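Long-range contacts in glutamyl-tRNA(Gln) amidotransferase subunit B, mitochondrial (Saccharomyces cerevisiae, PDB 4N0H), which forms the B subunit of a mitochondrial amidotransferase assembly of three protein chains and carries a GatB/GatE-type catalytic domain: residues Y51-A55 with L162-N166; Q87-K91 with G101-T105; R109-R113 with Q137-E141; R113-L119 with K131-Q137. One frame throughout, in Å; residues are numbered along the deposited sequence.

Contact 1 (Y51-A55 with L162-N166); sequences YYDIA and LNRSN
Tyr52 opens the contact with the rim of its ring: CE2 lies 3.6 Å from Asn166 ND2, and the carboxamide plane stands at 63° to the ring. The same residue starts a type I beta turn that ends at Ala55. This turn, in the long loop between strand 14-23 and helix 65-78, docks on the loop leading into strand 168-174, so two irregular parts of the domain meet through side chains without strand pairing. Asp53 follows with a direct hydrogen bond across the segments. Asn166 ND2 donates to its OD1 over 3.0 Å, entering nearly along the C-O axis, although the N-H...O angle is only 145° and the oxygen is tilted out of the amide plane. The Asn166 side chain swings its amide across to the carboxylate, CG lying trans to N (chi1 -167°), while its OD1 is held by Gln142. The other carboxylate oxygen, OD2, is taken by Ser34 and by Lys29, whose ammonium also binds the carbonyls of Asn163 and Ser165 and so ties both loops together. Asp53 O accepts from a water at 2.9 Å; that water's approach to Ser165 OG is implausibly short and remains doubtful. Ile54 supplies the apolar part, its CD1 resting 3.9 Å from CD1 of Leu162. Subunit F covers this pair, its Trp135 packing on Ile54 and its Phe149 on Leu162. Ala55 gives its carbonyl to an aromatic side chain of another protein chain and closes the turn through its own N, 2.8 Å from Tyr52 O.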
loop_
_atom_site.group_PDB
_atom_site.type_symbol
_atom_site.label_atom_id
_atom_site.label_comp_id
_atom_site.label_asym_id
_atom_site.label_seq_id
_atom_site.Cartn_x
_atom_site.Cartn_y
_atom_site.Cartn_z
ATOM N N TYR B 51 17.539 2.511 -1.115
ATOM C CA TYR B 51 16.470 3.468 -0.877
ATOM C C TYR B 51 15.350 2.799 -0.086
ATOM O O TYR B 51 14.785 3.394 0.834
ATOM C CB TYR B 51 15.919 4.019 -2.198
ATOM C CG TYR B 51 16.931 4.754 -3.056
ATOM C CD1 TYR B 51 17.951 5.513 -2.482
ATOM C CD2 TYR B 51 16.865 4.689 -4.440
ATOM C CE1 TYR B 51 18.874 6.188 -3.275
ATOM C CE2 TYR B 51 17.776 5.349 -5.236
ATOM C CZ TYR B 51 18.777 6.097 -4.655
ATOM O OH TYR B 51 19.673 6.750 -5.469
ATOM N N TYR B 52 15.036 1.555 -0.441
ATOM C CA TYR B 52 13.984 0.815 0.256
ATOM C C TYR B 52 14.339 0.523 1.714
ATOM O O TYR B 52 13.481 0.618 2.589
ATOM C CB TYR B 52 13.648 -0.500 -0.458
ATOM C CG TYR B 52 12.727 -1.386 0.353
ATOM C CD1 TYR B 52 11.354 -1.177 0.355
ATOM C CD2 TYR B 52 13.237 -2.417 1.135
ATOM C CE1 TYR B 52 10.509 -1.978 1.113
ATOM C CE2 TYR B 52 12.407 -3.216 1.896
ATOM C CZ TYR B 52 11.046 -2.998 1.876
ATOM O OH TYR B 52 10.228 -3.805 2.631
ATOM N N ASP B 53 15.592 0.153 1.969
ATOM C CA ASP B 53 16.025 -0.177 3.329
ATOM C C ASP B 53 15.847 1.018 4.274
ATOM O O ASP B 53 15.596 0.850 5.466
ATOM C CB ASP B 53 17.487 -0.637 3.350
ATOM C CG ASP B 53 17.698 -1.972 2.656
ATOM O OD1 ASP B 53 16.718 -2.728 2.475
ATOM O OD2 ASP B 53 18.855 -2.266 2.289
ATOM N N ILE B 54 15.979 2.224 3.730
ATOM C CA ILE B 54 15.838 3.443 4.520
ATOM C C ILE B 54 14.369 3.903 4.514
ATOM O O ILE B 54 14.010 4.925 5.113
ATOM C CB ILE B 54 16.811 4.541 4.010
ATOM C CG1 ILE B 54 18.217 3.960 3.850
ATOM C CG2 ILE B 54 16.866 5.745 4.954
ATOM C CD1 ILE B 54 18.808 3.451 5.149
ATOM N N ALA B 55 13.526 3.119 3.845
ATOM C CA ALA B 55 12.090 3.399 3.735
ATOM C C ALA B 55 11.790 4.789 3.168
ATOM O O ALA B 55 10.879 5.475 3.629
ATOM C CB ALA B 55 11.389 3.195 5.079
ATOM N N LEU B 162 21.090 0.489 10.047
ATOM C CA LEU B 162 20.084 -0.249 9.285
ATOM C C LEU B 162 20.686 -1.262 8.303
ATOM O O LEU B 162 19.979 -1.781 7.439
ATOM C CB LEU B 162 19.130 0.719 8.568
ATOM C CG LEU B 162 18.297 1.615 9.497
ATOM C CD1 LEU B 162 17.421 2.604 8.714
ATOM C CD2 LEU B 162 17.443 0.772 10.450
ATOM N N ASN B 163 21.983 -1.547 8.440
ATOM C CA ASN B 163 22.620 -2.573 7.615
ATOM C C ASN B 163 21.888 -3.910 7.748
ATOM O O ASN B 163 21.749 -4.650 6.778
ATOM C CB ASN B 163 24.102 -2.772 7.987
ATOM C CG ASN B 163 25.031 -1.748 7.336
ATOM O OD1 ASN B 163 24.657 -1.048 6.396
ATOM N ND2 ASN B 163 26.256 -1.673 7.833
ATOM N N ARG B 164 21.422 -4.214 8.957
ATOM C CA ARG B 164 20.784 -5.500 9.220
ATOM C C ARG B 164 19.280 -5.468 8.933
ATOM O O ARG B 164 18.631 -6.508 8.875
ATOM C CB ARG B 164 21.039 -5.942 10.663
ATOM C CG ARG B 164 20.703 -7.402 10.936
ATOM C CD ARG B 164 20.774 -7.724 12.421
ATOM N NE ARG B 164 19.648 -7.155 13.159
ATOM C CZ ARG B 164 19.542 -7.177 14.484
ATOM N NH1 ARG B 164 18.484 -6.642 15.078
ATOM N NH2 ARG B 164 20.500 -7.735 15.217
ATOM N N SER B 165 18.726 -4.274 8.755
ATOM C CA SER B 165 17.310 -4.158 8.439
ATOM C C SER B 165 17.059 -4.795 7.082
ATOM O O SER B 165 17.839 -4.592 6.154
ATOM C CB SER B 165 16.874 -2.695 8.423
ATOM O OG SER B 165 15.463 -2.597 8.344
ATOM N N ASN B 166 15.994 -5.591 6.996
ATOM C CA ASN B 166 15.579 -6.238 5.750
ATOM C C ASN B 166 16.410 -7.481 5.385
ATOM O O ASN B 166 16.260 -8.048 4.304
ATOM C CB ASN B 166 15.527 -5.215 4.604
ATOM C CG ASN B 166 14.817 -5.739 3.383
ATOM O OD1 ASN B 166 13.856 -6.499 3.486
ATOM N ND2 ASN B 166 15.290 -5.336 2.214
HETATM O O HOH W 1 14.725 -1.866 6.151
#

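Contact 2 (Q87-K91 with G101-T105); sequences QFDRK and GYQLT
Asp89 and Thr105 begin the ladder of an antiparallel beta hairpin formed by strands 89-92 and 102-120. Backbone bonds come in two reciprocal pairs. Asp89 N reaches Thr105 O at 2.6 Å and Thr105 N returns to Asp89 O at 3.0 Å; two residues on, Lys91 N and Gln103 O are 2.8 Å apart, and Gln103 N and Lys91 O 2.9 Å. Arg90 and Leu104 form the non-hydrogen-bonded pair between them, where CA-H groups take over: Leu104 CA lies 3.4 Å from Asp89 O. The chief side-chain interaction is a layered Arg90-Tyr102 pair. Tyr102 CG occupies the crowded position between backbone N and carbonyl carbon (chi1 58°), which lays one ring face under the extended arginine chain, the two crossing at a slant. Arg90 CD makes a CH-pi contact, 3.6 Å from the centroid of the Tyr102 ring. Farther out the guanidinium lies only 13° from the ring plane, with the phenol oxygen over its centre, 3.3 Å between Tyr102 OH and Arg90 CZ; the phenol accepts no hydrogen bond from it. The arginine's polar end is instead committed to Asp288 and to polar side chains of another protein chain. Apolar contact is looser, Leu104 CD2 touching Arg90 CG and Phe88 CB. Asp89, Lys91, Gln103 and Thr105 occupy the other side of the hairpin, where Lys91 forms a cation-pi pair with Tyr283. Strand 286-287 borders the hairpin beyond strand 89-92, and strand 130-142 lies on its far flank, receiving Thr105 OG1 through Glu141.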
loop_
_atom_site.group_PDB
_atom_site.type_symbol
_atom_site.label_atom_id
_atom_site.label_comp_id
_atom_site.label_asym_id
_atom_site.label_seq_id
_atom_site.Cartn_x
_atom_site.Cartn_y
_atom_site.Cartn_z
ATOM N N GLN B 87 1.717 -15.653 2.090
ATOM C CA GLN B 87 1.676 -14.215 1.894
ATOM C C GLN B 87 2.424 -13.532 3.021
ATOM O O GLN B 87 2.674 -14.133 4.071
ATOM C CB GLN B 87 0.226 -13.723 1.885
ATOM C CG GLN B 87 -0.550 -14.124 3.126
ATOM C CD GLN B 87 -1.823 -13.316 3.329
ATOM O OE1 GLN B 87 -2.569 -13.055 2.383
ATOM N NE2 GLN B 87 -2.070 -12.908 4.575
ATOM N N PHE B 88 2.786 -12.275 2.797
ATOM C CA PHE B 88 3.426 -11.475 3.825
ATOM C C PHE B 88 2.436 -10.479 4.410
ATOM O O PHE B 88 1.636 -9.894 3.683
ATOM C CB PHE B 88 4.640 -10.743 3.254
ATOM C CG PHE B 88 5.782 -11.650 2.919
ATOM C CD1 PHE B 88 5.904 -12.195 1.654
ATOM C CD2 PHE B 88 6.720 -11.981 3.879
ATOM C CE1 PHE B 88 6.953 -13.040 1.349
ATOM C CE2 PHE B 88 7.772 -12.828 3.578
ATOM C CZ PHE B 88 7.887 -13.356 2.314
ATOM N N ASP B 89 2.501 -10.285 5.722
ATOM C CA ASP B 89 1.627 -9.338 6.406
ATOM C C ASP B 89 2.458 -8.281 7.118
ATOM O O ASP B 89 3.630 -8.500 7.410
ATOM C CB ASP B 89 0.737 -10.061 7.418
ATOM C CG ASP B 89 0.151 -11.347 6.862
ATOM O OD1 ASP B 89 0.547 -12.436 7.339
ATOM O OD2 ASP B 89 -0.698 -11.270 5.942
ATOM N N ARG B 90 1.843 -7.137 7.395
ATOM C CA ARG B 90 2.511 -6.053 8.103
ATOM C C ARG B 90 2.214 -6.112 9.599
ATOM O O ARG B 90 1.053 -6.097 10.012
ATOM C CB ARG B 90 2.066 -4.702 7.544
ATOM C CG ARG B 90 2.357 -4.538 6.066
ATOM C CD ARG B 90 1.896 -3.187 5.551
ATOM N NE ARG B 90 2.275 -2.991 4.156
ATOM C CZ ARG B 90 1.937 -1.925 3.437
ATOM N NH1 ARG B 90 1.215 -0.960 3.985
ATOM N NH2 ARG B 90 2.324 -1.822 2.171
ATOM N N LYS B 91 3.273 -6.183 10.399
ATOM C CA LYS B 91 3.166 -6.166 11.850
ATOM C C LYS B 91 3.588 -4.780 12.319
ATOM O O LYS B 91 4.765 -4.435 12.239
ATOM C CB LYS B 91 4.075 -7.241 12.453
ATOM C CG LYS B 91 4.139 -7.256 13.977
ATOM C CD LYS B 91 5.142 -8.303 14.459
ATOM C CE LYS B 91 5.185 -8.391 15.976
ATOM N NZ LYS B 91 6.101 -9.485 16.425
ATOM N N GLY B 101 8.000 1.265 10.020
ATOM C CA GLY B 101 6.963 1.395 11.031
ATOM C C GLY B 101 6.176 0.103 11.110
ATOM O O GLY B 101 5.160 0.001 11.802
ATOM N N TYR B 102 6.651 -0.893 10.371
ATOM C CA TYR B 102 6.113 -2.239 10.457
ATOM C C TYR B 102 7.142 -3.246 9.961
ATOM O O TYR B 102 8.089 -2.889 9.255
ATOM C CB TYR B 102 4.800 -2.376 9.673
ATOM C CG TYR B 102 4.879 -2.030 8.196
ATOM C CD1 TYR B 102 5.346 -2.952 7.264
ATOM C CD2 TYR B 102 4.453 -0.790 7.732
ATOM C CE1 TYR B 102 5.408 -2.643 5.906
ATOM C CE2 TYR B 102 4.506 -0.468 6.378
ATOM C CZ TYR B 102 4.978 -1.398 5.472
ATOM O OH TYR B 102 5.033 -1.077 4.138
ATOM N N GLN B 103 6.957 -4.499 10.358
ATOM C CA GLN B 103 7.793 -5.596 9.896
ATOM C C GLN B 103 6.971 -6.471 8.961
ATOM O O GLN B 103 5.804 -6.743 9.235
ATOM C CB GLN B 103 8.268 -6.427 11.090
ATOM C CG GLN B 103 9.036 -7.684 10.706
ATOM C CD GLN B 103 9.137 -8.686 11.848
ATOM O OE1 GLN B 103 10.156 -9.356 12.011
ATOM N NE2 GLN B 103 8.076 -8.798 12.636
ATOM N N LEU B 104 7.569 -6.894 7.851
ATOM C CA LEU B 104 6.936 -7.872 6.973
ATOM C C LEU B 104 7.229 -9.283 7.465
ATOM O O LEU B 104 8.383 -9.646 7.699
ATOM C CB LEU B 104 7.402 -7.695 5.531
ATOM C CG LEU B 104 6.798 -6.484 4.824
ATOM C CD1 LEU B 104 7.525 -6.197 3.511
ATOM C CD2 LEU B 104 5.307 -6.720 4.580
ATOM N N THR B 105 6.169 -10.065 7.632
ATOM C CA THR B 105 6.259 -11.402 8.207
ATOM C C THR B 105 5.058 -12.209 7.741
ATOM O O THR B 105 4.058 -11.645 7.323
ATOM C CB THR B 105 6.281 -11.356 9.754
ATOM O OG1 THR B 105 6.397 -12.688 10.275
ATOM C CG2 THR B 105 5.016 -10.711 10.298
#

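Contact 3 (R109-R113 with Q137-E141); sequences RPFAR and QLQIE
The Phe111 ring is approached obliquely by two aliphatic ends, Ile140 CD1 at 3.9 Å from its CD2 and Leu138 CD2 at 4.3 Å from its CD1. CG anti to the backbone N (chi1 -174°) leads the ring away from the backbone of 137-141, so just the ends of Leu138 and Ile140 meet it. The other flat groups are polar: the Gln137 amide stands nearly perpendicular to the Arg113 guanidinium, 84° between planes, and the two touch lower down, through Arg113 CG and Gln137 CB. Pro110 packs against the glutamines, its CB 3.7 Å from Gln139 CG. A classic beta bulge interrupts the antiparallel pairing of strands 102-120 and 130-142: Phe111 and Ala112 stand opposite the single Leu138. Leu138 N donates to Ala112 O at 3.0 Å, whereas the return bond, Ala112 N to Leu138 O at 3.3 Å, is weak. On the face carrying Ala112 and Leu138 their CB atoms meet at 4.1 Å, and helix 65-78 packs there and on Phe111 through Leu74, Ser75 and Ala71. The chemistry is thus split: carbon packing toward that helix, long polar chains on the Arg113-Gln137 face, and at the bulge a ladder with one weak bond.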
loop_
_atom_site.group_PDB
_atom_site.type_symbol
_atom_site.label_atom_id
_atom_site.label_comp_id
_atom_site.label_asym_id
_atom_site.label_seq_id
_atom_site.Cartn_x
_atom_site.Cartn_y
_atom_site.Cartn_z
ATOM N N ARG B 109 -0.570 -16.638 6.848
ATOM C CA ARG B 109 -0.301 -17.748 5.937
ATOM C C ARG B 109 1.195 -18.036 5.834
ATOM O O ARG B 109 1.882 -17.498 4.969
ATOM C CB ARG B 109 -0.876 -17.460 4.547
ATOM C CG ARG B 109 -2.371 -17.156 4.537
ATOM C CD ARG B 109 -2.946 -17.288 3.137
ATOM N NE ARG B 109 -2.669 -18.608 2.571
ATOM C CZ ARG B 109 -3.431 -19.681 2.765
ATOM N NH1 ARG B 109 -4.524 -19.595 3.512
ATOM N NH2 ARG B 109 -3.101 -20.840 2.211
ATOM N N PRO B 110 1.701 -18.894 6.727
ATOM C CA PRO B 110 3.127 -19.233 6.778
ATOM C C PRO B 110 3.566 -20.040 5.559
ATOM O O PRO B 110 2.730 -20.648 4.883
ATOM C CB PRO B 110 3.243 -20.069 8.061
ATOM C CG PRO B 110 1.873 -20.632 8.270
ATOM C CD PRO B 110 0.929 -19.572 7.781
ATOM N N PHE B 111 4.868 -20.026 5.283
ATOM C CA PHE B 111 5.429 -20.731 4.135
ATOM C C PHE B 111 5.144 -22.236 4.169
ATOM O O PHE B 111 4.823 -22.831 3.144
ATOM C CB PHE B 111 6.942 -20.491 4.032
ATOM C CG PHE B 111 7.564 -21.068 2.783
ATOM C CD1 PHE B 111 8.148 -22.329 2.798
ATOM C CD2 PHE B 111 7.549 -20.357 1.594
ATOM C CE1 PHE B 111 8.713 -22.862 1.649
ATOM C CE2 PHE B 111 8.115 -20.883 0.440
ATOM C CZ PHE B 111 8.692 -22.138 0.467
ATOM N N ALA B 112 5.279 -22.842 5.344
ATOM C CA ALA B 112 5.059 -24.277 5.504
ATOM C C ALA B 112 4.502 -24.611 6.878
ATOM O O ALA B 112 4.638 -23.837 7.826
ATOM C CB ALA B 112 6.355 -25.050 5.261
ATOM N N ARG B 113 3.871 -25.772 6.976
ATOM C CA ARG B 113 3.354 -26.254 8.248
ATOM C C ARG B 113 3.694 -27.728 8.425
ATOM O O ARG B 113 3.955 -28.442 7.450
ATOM C CB ARG B 113 1.842 -26.037 8.334
ATOM C CG ARG B 113 1.435 -24.583 8.552
ATOM C CD ARG B 113 -0.078 -24.409 8.486
ATOM N NE ARG B 113 -0.564 -24.286 7.112
ATOM C CZ ARG B 113 -1.822 -24.513 6.740
ATOM N NH1 ARG B 113 -2.726 -24.891 7.633
ATOM N NH2 ARG B 113 -2.176 -24.371 5.469
ATOM N N GLN B 137 5.102 -24.608 12.387
ATOM C CA GLN B 137 5.156 -23.864 11.140
ATOM C C GLN B 137 6.519 -23.232 10.881
ATOM O O GLN B 137 7.400 -23.215 11.745
ATOM C CB GLN B 137 4.079 -22.779 11.127
ATOM C CG GLN B 137 4.265 -21.728 12.202
ATOM C CD GLN B 137 3.064 -20.819 12.328
ATOM O OE1 GLN B 137 3.200 -19.600 12.387
ATOM N NE2 GLN B 137 1.874 -21.411 12.376
ATOM N N LEU B 138 6.659 -22.689 9.678
ATOM C CA LEU B 138 7.911 -22.155 9.181
ATOM C C LEU B 138 7.562 -20.844 8.479
ATOM O O LEU B 138 6.727 -20.836 7.579
ATOM C CB LEU B 138 8.485 -23.166 8.193
ATOM C CG LEU B 138 9.950 -23.220 7.789
ATOM C CD1 LEU B 138 10.302 -24.662 7.449
ATOM C CD2 LEU B 138 10.200 -22.316 6.598
ATOM N N GLN B 139 8.171 -19.736 8.903
ATOM C CA GLN B 139 7.817 -18.416 8.368
ATOM C C GLN B 139 9.030 -17.635 7.865
ATOM O O GLN B 139 10.095 -17.673 8.473
ATOM C CB GLN B 139 7.107 -17.571 9.435
ATOM C CG GLN B 139 5.771 -18.113 9.909
ATOM C CD GLN B 139 5.110 -17.215 10.944
ATOM O OE1 GLN B 139 5.737 -16.302 11.485
ATOM N NE2 GLN B 139 3.832 -17.465 11.216
ATOM N N ILE B 140 8.857 -16.910 6.762
ATOM C CA ILE B 140 9.890 -15.997 6.282
ATOM C C ILE B 140 9.549 -14.596 6.771
ATOM O O ILE B 140 8.398 -14.168 6.676
ATOM C CB ILE B 140 9.964 -15.984 4.744
ATOM C CG1 ILE B 140 10.255 -17.388 4.207
ATOM C CG2 ILE B 140 11.017 -14.989 4.262
ATOM C CD1 ILE B 140 9.954 -17.545 2.726
ATOM N N GLU B 141 10.537 -13.881 7.303
ATOM C CA GLU B 141 10.291 -12.515 7.762
ATOM C C GLU B 141 11.527 -11.616 7.733
ATOM O O GLU B 141 12.657 -12.096 7.641
ATOM C CB GLU B 141 9.676 -12.521 9.163
ATOM C CG GLU B 141 10.553 -13.135 10.228
ATOM C CD GLU B 141 9.853 -13.208 11.570
ATOM O OE1 GLU B 141 10.538 -13.093 12.608
ATOM O OE2 GLU B 141 8.615 -13.379 11.583
#

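Contact 4 (R113-L119 with K131-Q137); sequences RGGKINL and KEIGILQ
Gly114 and Gly115 interrupt the antiparallel pairing of strands 102-120 and 130-142, yet both stay bonded across it, amide hydrogens approaching carbonyls from above their planes. Gly114 N reaches Leu136 O at 3.1 Å, 54° out of plane, and Ile135 N meets Gly115 O at 2.9 Å, 51° out of plane. Gly115 (phi 98°) has backbone angles at which any CB would jam against Gly114 O, and Ile135 lies close over the kink, its CB 3.3 Å from Gly114 O. Beyond it the ladder is regular, with reciprocal bonds between Ile117 and Ile133 and between Leu119 and Lys131. These four side chains share one face, where Leu119 CD1 rests 3.9 Å from Ile133 CG1 and Phe187 of helix 181-197 packs on both isoleucines. The opposite face, with Lys116, Asn118 and Glu132, is largely exposed. CG of both Lys116 and Glu132 lies between backbone N and carbonyl carbon, sending both chains out from it. The extended Lys116 chain runs obliquely across the Glu132 carboxylate, its CD 3.4 Å from Glu132 OE2; the salt bridge from Lys116 NZ to the same oxygen is weak at 3.5 Å. Asn118 lies alongside Glu132, pointing the same way, with its OD1 3.3 Å from Glu132 CB.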
loop_
_atom_site.group_PDB
_atom_site.type_symbol
_atom_site.label_atom_id
_atom_site.label_comp_id
_atom_site.label_asym_id
_atom_site.label_seq_id
_atom_site.Cartn_x
_atom_site.Cartn_y
_atom_site.Cartn_z
ATOM N N ARG B 113 3.871 -25.772 6.976
ATOM C CA ARG B 113 3.354 -26.254 8.248
ATOM C C ARG B 113 3.694 -27.728 8.425
ATOM O O ARG B 113 3.955 -28.442 7.450
ATOM C CB ARG B 113 1.842 -26.037 8.334
ATOM C CG ARG B 113 1.435 -24.583 8.552
ATOM C CD ARG B 113 -0.078 -24.409 8.486
ATOM N NE ARG B 113 -0.564 -24.286 7.112
ATOM C CZ ARG B 113 -1.822 -24.513 6.740
ATOM N NH1 ARG B 113 -2.726 -24.891 7.633
ATOM N NH2 ARG B 113 -2.176 -24.371 5.469
ATOM N N GLY B 114 3.696 -28.181 9.673
ATOM C CA GLY B 114 4.012 -29.565 9.971
ATOM C C GLY B 114 5.496 -29.837 9.831
ATOM O O GLY B 114 6.308 -28.912 9.779
ATOM N N GLY B 115 5.851 -31.114 9.754
ATOM C CA GLY B 115 7.245 -31.509 9.737
ATOM C C GLY B 115 7.690 -31.920 11.125
ATOM O O GLY B 115 6.910 -31.850 12.076
ATOM N N LYS B 116 8.944 -32.340 11.247
ATOM C CA LYS B 116 9.458 -32.822 12.522
ATOM C C LYS B 116 10.967 -33.016 12.478
ATOM O O LYS B 116 11.576 -33.011 11.410
ATOM C CB LYS B 116 8.802 -34.157 12.874
ATOM C CG LYS B 116 9.187 -35.274 11.921
ATOM C CD LYS B 116 8.392 -36.538 12.175
ATOM C CE LYS B 116 8.861 -37.659 11.259
ATOM N NZ LYS B 116 7.992 -38.866 11.355
ATOM N N ILE B 117 11.560 -33.197 13.652
ATOM C CA ILE B 117 12.957 -33.597 13.757
ATOM C C ILE B 117 13.081 -34.792 14.700
ATOM O O ILE B 117 12.580 -34.766 15.825
ATOM C CB ILE B 117 13.863 -32.433 14.225
ATOM C CG1 ILE B 117 14.027 -31.410 13.101
ATOM C CG2 ILE B 117 15.226 -32.949 14.650
ATOM C CD1 ILE B 117 15.080 -30.358 13.373
ATOM N N ASN B 118 13.731 -35.848 14.222
ATOM C CA ASN B 118 13.896 -37.065 15.007
ATOM C C ASN B 118 15.142 -37.045 15.881
ATOM O O ASN B 118 16.235 -36.718 15.414
ATOM C CB ASN B 118 13.918 -38.288 14.089
ATOM C CG ASN B 118 12.571 -38.562 13.461
ATOM O OD1 ASN B 118 11.544 -38.548 14.143
ATOM N ND2 ASN B 118 12.560 -38.796 12.152
ATOM N N LEU B 119 14.963 -37.388 17.152
ATOM C CA LEU B 119 16.075 -37.501 18.085
ATOM C C LEU B 119 16.164 -38.939 18.584
ATOM O O LEU B 119 15.143 -39.579 18.830
ATOM C CB LEU B 119 15.886 -36.548 19.269
ATOM C CG LEU B 119 15.667 -35.068 18.939
ATOM C CD1 LEU B 119 15.371 -34.275 20.202
ATOM C CD2 LEU B 119 16.873 -34.491 18.214
ATOM N N LYS B 131 12.758 -40.031 19.915
ATOM C CA LYS B 131 11.875 -38.932 20.282
ATOM C C LYS B 131 11.757 -37.943 19.128
ATOM O O LYS B 131 12.754 -37.365 18.693
ATOM C CB LYS B 131 12.413 -38.223 21.525
ATOM C CG LYS B 131 11.733 -36.906 21.856
ATOM C CD LYS B 131 10.317 -37.110 22.368
ATOM C CE LYS B 131 9.777 -35.822 22.972
ATOM N NZ LYS B 131 8.358 -35.941 23.408
ATOM N N GLU B 132 10.540 -37.751 18.627
ATOM C CA GLU B 132 10.334 -36.803 17.541
ATOM C C GLU B 132 9.790 -35.471 18.052
ATOM O O GLU B 132 8.915 -35.429 18.921
ATOM C CB GLU B 132 9.436 -37.386 16.441
ATOM C CG GLU B 132 7.941 -37.272 16.697
ATOM C CD GLU B 132 7.119 -37.495 15.441
ATOM O OE1 GLU B 132 6.266 -36.636 15.128
ATOM O OE2 GLU B 132 7.326 -38.530 14.769
ATOM N N ILE B 133 10.345 -34.385 17.526
ATOM C CA ILE B 133 9.889 -33.042 17.860
ATOM C C ILE B 133 9.131 -32.470 16.670
ATOM O O ILE B 133 9.730 -32.164 15.641
ATOM C CB ILE B 133 11.073 -32.108 18.182
ATOM C CG1 ILE B 133 11.962 -32.715 19.273
ATOM C CG2 ILE B 133 10.568 -30.737 18.597
ATOM C CD1 ILE B 133 11.292 -32.816 20.624
ATOM N N GLY B 134 7.817 -32.330 16.809
ATOM C CA GLY B 134 6.991 -31.811 15.734
ATOM C C GLY B 134 7.190 -30.328 15.480
ATOM O O GLY B 134 7.440 -29.553 16.406
ATOM N N ILE B 135 7.080 -29.932 14.217
ATOM C CA ILE B 135 7.171 -28.526 13.838
ATOM C C ILE B 135 5.775 -27.968 13.579
ATOM O O ILE B 135 4.988 -28.567 12.848
ATOM C CB ILE B 135 8.025 -28.339 12.568
ATOM C CG1 ILE B 135 9.381 -29.036 12.724
ATOM C CG2 ILE B 135 8.204 -26.860 12.249
ATOM C CD1 ILE B 135 10.217 -28.514 13.875
ATOM N N LEU B 136 5.463 -26.830 14.189
ATOM C CA LEU B 136 4.176 -26.182 13.974
ATOM C C LEU B 136 4.173 -25.536 12.595
ATOM O O LEU B 136 3.350 -25.866 11.738
ATOM C CB LEU B 136 3.933 -25.111 15.044
ATOM C CG LEU B 136 2.509 -24.708 15.454
ATOM C CD1 LEU B 136 2.557 -23.450 16.309
ATOM C CD2 LEU B 136 1.575 -24.504 14.273
ATOM N N GLN B 137 5.102 -24.608 12.387
ATOM C CA GLN B 137 5.156 -23.864 11.140
ATOM C C GLN B 137 6.519 -23.232 10.881
ATOM O O GLN B 137 7.400 -23.215 11.745
ATOM C CB GLN B 137 4.079 -22.779 11.127
ATOM C CG GLN B 137 4.265 -21.728 12.202
ATOM C CD GLN B 137 3.064 -20.819 12.328
ATOM O OE1 GLN B 137 3.200 -19.600 12.387
ATOM N NE2 GLN B 137 1.874 -21.411 12.376
#

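Contacts 2, 3 and 4 follow strand 102-120 along its length: first paired with strand 89-92, then twice with strand 130-142, contacts 3 and 4 sharing Arg113 and Gln137. Contacts 2 and 3 touch directly, Phe88 CE2 lying 3.4 Å from Ile140 O. Contact 1 joins loops; it meets contact 2 where Tyr52 OH packs on Leu104 CD1 and lies about 34 Å, centre to centre, from contact 4. Contacts 1 to 3 are buried, 1 and 2 partly by other protein chains; contact 4 has one largely exposed face. Contact 1 relies on one direct side-chain hydrogen bond and a small apolar touch, contacts 2 and 4 on dense ladders, contact 3 on a bulged ladder with aliphatic-aromatic packing.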